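Local coordinates for protein glycine betaine/carnitine/choline ABC transporter (PDB 3O66) that probably binds glycine betaine, carnitine, choline or a related quaternary ammonium compound and delivers it to an ABC importer of Staphylococcus aureus, at residues Ala113-Met119 with Val192-Thr198. Numbering follows the deposited sequence.
Sequences ANTYAFM and VALGYST. With ACT (acetate ion), chain D.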
loop_
_atom_site.group_PDB
_atom_site.type_symbol
_atom_site.label_atom_id
_atom_site.label_comp_id
_atom_site.label_asym_id
_atom_site.label_seq_id
_atom_site.Cartn_x
_atom_site.Cartn_y
_atom_site.Cartn_z
ATOM N N ALA A 113 2.692 -1.058 4.561
ATOM C CA ALA A 113 1.256 -1.318 4.423
ATOM C C ALA A 113 0.529 -0.039 3.971
ATOM O O ALA A 113 0.851 1.069 4.440
ATOM C CB ALA A 113 0.686 -1.829 5.732
ATOM N N ASN A 114 -0.411 -0.208 3.040
ATOM C CA ASN A 114 -1.251 0.863 2.525
ATOM C C ASN A 114 -2.680 0.586 2.977
ATOM O O ASN A 114 -3.407 -0.211 2.355
ATOM C CB ASN A 114 -1.153 0.932 0.998
ATOM C CG ASN A 114 -1.816 2.176 0.427
ATOM O OD1 ASN A 114 -2.542 2.891 1.132
ATOM N ND2 ASN A 114 -1.579 2.438 -0.848
ATOM N N THR A 115 -3.016 1.181 4.119
ATOM C CA THR A 115 -4.266 0.932 4.793
ATOM C C THR A 115 -4.946 2.246 5.178
ATOM O O THR A 115 -4.308 3.299 5.221
ATOM C CB THR A 115 -4.045 0.085 6.074
ATOM O OG1 THR A 115 -5.301 -0.070 6.757
ATOM C CG2 THR A 115 -3.003 0.750 7.029
ATOM N N TYR A 116 -6.256 2.183 5.412
ATOM C CA TYR A 116 -6.922 3.272 6.116
ATOM C C TYR A 116 -6.209 3.364 7.463
ATOM O O TYR A 116 -5.878 2.343 8.072
ATOM C CB TYR A 116 -8.410 2.987 6.336
ATOM C CG TYR A 116 -9.356 3.358 5.183
ATOM C CD1 TYR A 116 -8.926 4.110 4.083
ATOM C CD2 TYR A 116 -10.690 2.966 5.225
ATOM C CE1 TYR A 116 -9.805 4.441 3.042
ATOM C CE2 TYR A 116 -11.585 3.305 4.203
ATOM C CZ TYR A 116 -11.142 4.045 3.117
ATOM O OH TYR A 116 -12.038 4.350 2.104
ATOM N N ALA A 117 -5.972 4.604 7.895
ATOM C CA ALA A 117 -5.336 4.881 9.157
ATOM C C ALA A 117 -5.756 6.255 9.607
ATOM O O ALA A 117 -5.883 7.172 8.792
ATOM C CB ALA A 117 -3.785 4.833 9.002
ATOM N N PHE A 118 -5.923 6.408 10.914
ATOM C CA PHE A 118 -6.211 7.691 11.520
ATOM C C PHE A 118 -4.934 8.465 11.635
ATOM O O PHE A 118 -3.888 7.906 11.970
ATOM C CB PHE A 118 -6.853 7.531 12.905
ATOM C CG PHE A 118 -8.228 6.935 12.844
ATOM C CD1 PHE A 118 -9.330 7.743 12.596
ATOM C CD2 PHE A 118 -8.404 5.556 12.918
ATOM C CE1 PHE A 118 -10.612 7.188 12.500
ATOM C CE2 PHE A 118 -9.686 4.982 12.803
ATOM C CZ PHE A 118 -10.780 5.806 12.587
HETATM N N MSE A 119 -5.020 9.761 11.371
HETATM C CA MSE A 119 -3.825 10.601 11.340
HETATM C C MSE A 119 -4.143 12.016 11.763
HETATM O O MSE A 119 -5.302 12.481 11.641
HETATM C CB MSE A 119 -3.117 10.562 9.986
HETATM C CG MSE A 119 -4.027 10.994 8.822
HETATM SE SE MSE A 119 -3.179 10.716 7.088
HETATM C CE MSE A 119 -3.217 8.758 7.106
ATOM N N VAL A 192 -8.584 15.281 13.033
ATOM C CA VAL A 192 -8.242 13.878 12.754
ATOM C C VAL A 192 -8.817 13.499 11.374
ATOM O O VAL A 192 -9.958 13.907 11.020
ATOM C CB VAL A 192 -8.844 12.934 13.846
ATOM C CG1 VAL A 192 -8.424 11.474 13.605
ATOM C CG2 VAL A 192 -8.430 13.358 15.236
ATOM N N ALA A 193 -8.052 12.718 10.599
ATOM C CA ALA A 193 -8.481 12.251 9.293
ATOM C C ALA A 193 -8.287 10.742 9.253
ATOM O O ALA A 193 -7.322 10.211 9.852
ATOM C CB ALA A 193 -7.653 12.919 8.176
ATOM N N LEU A 194 -9.212 10.051 8.603
ATOM C CA LEU A 194 -8.974 8.660 8.232
ATOM C C LEU A 194 -8.464 8.676 6.786
ATOM O O LEU A 194 -9.242 8.858 5.834
ATOM C CB LEU A 194 -10.265 7.859 8.344
ATOM C CG LEU A 194 -10.089 6.349 8.076
ATOM C CD1 LEU A 194 -9.161 5.655 9.133
ATOM C CD2 LEU A 194 -11.455 5.755 8.069
ATOM N N GLY A 195 -7.166 8.504 6.614
ATOM C CA GLY A 195 -6.496 8.700 5.290
ATOM C C GLY A 195 -5.861 7.392 4.883
ATOM O O GLY A 195 -6.035 6.402 5.571
ATOM N N TYR A 196 -5.157 7.356 3.757
ATOM C CA TYR A 196 -4.361 6.186 3.417
ATOM C C TYR A 196 -2.954 6.352 3.986
ATOM O O TYR A 196 -2.365 7.446 3.900
ATOM C CB TYR A 196 -4.263 6.054 1.903
ATOM C CG TYR A 196 -5.454 5.404 1.264
ATOM C CD1 TYR A 196 -5.717 4.035 1.465
ATOM C CD2 TYR A 196 -6.314 6.130 0.444
ATOM C CE1 TYR A 196 -6.815 3.414 0.860
ATOM C CE2 TYR A 196 -7.404 5.518 -0.171
ATOM C CZ TYR A 196 -7.655 4.176 0.049
ATOM O OH TYR A 196 -8.735 3.587 -0.562
ATOM N N SER A 197 -2.409 5.278 4.532
ATOM C CA SER A 197 -1.167 5.352 5.327
ATOM C C SER A 197 0.111 5.599 4.527
ATOM O O SER A 197 1.167 5.802 5.132
ATOM C CB SER A 197 -1.018 4.069 6.141
ATOM O OG SER A 197 -0.892 2.976 5.239
ATOM N N THR A 198 0.053 5.581 3.188
ATOM C CA THR A 198 1.267 5.864 2.413
ATOM C C THR A 198 1.189 7.147 1.584
ATOM O O THR A 198 2.080 7.417 0.755
ATOM C CB THR A 198 1.666 4.719 1.449
ATOM O OG1 THR A 198 0.587 4.472 0.539
ATOM C CG2 THR A 198 2.067 3.460 2.188
HETATM C C ACT D . -1.674 6.391 -0.980
HETATM O O ACT D . -1.641 5.615 0.022
HETATM O OXT ACT D . -0.657 6.424 -1.740
HETATM C CH3 ACT D . -2.887 7.236 -1.264
#
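Leu194 CD1 sits over the centre of one face of the Phe118 ring, a CH-pi contact 3.7 Å from the centroid, while Val192 CG1 meets the ring edge at CD1. Tyr116 lays CE1 over one face of the Tyr196 ring, off-centre, with Tyr116 CE1 3.7 Å from Tyr196 CZ; the two ring planes are inclined at 45°. Asn114 OD1 comes obliquely to Tyr196 CD1 at 3.4 Å, its amide turned 83° from the ring. On the face that carries Ala117 and Ala193, Met119, present as selenomethionine, bends at chi3 (69°) and runs past Gly195, whose missing side chain leaves room for SE, carrying CE to 3.6 Å from Tyr196 O. The strands 116-120 and 192-196 are antiparallel neighbours in one of the two mixed sheets of a periplasmic-binding-protein fold; paired backbone bonds join Ala117 with Gly195 and Met119 with Ala193. Beyond this ladder, Ser197 OG continues the link: it donates to Ala113 O at 2.7 Å and accepts an almost straight bond from Thr115 N (3.0 Å), while Ser197 N binds Thr115 O. Glu20 hydrogen-bonds both Asn114 ND2 and Thr198 OG1, and an acetate, probably from the crystallisation liquor, lies 2.6 Å from Thr198 OG1 through its O atom.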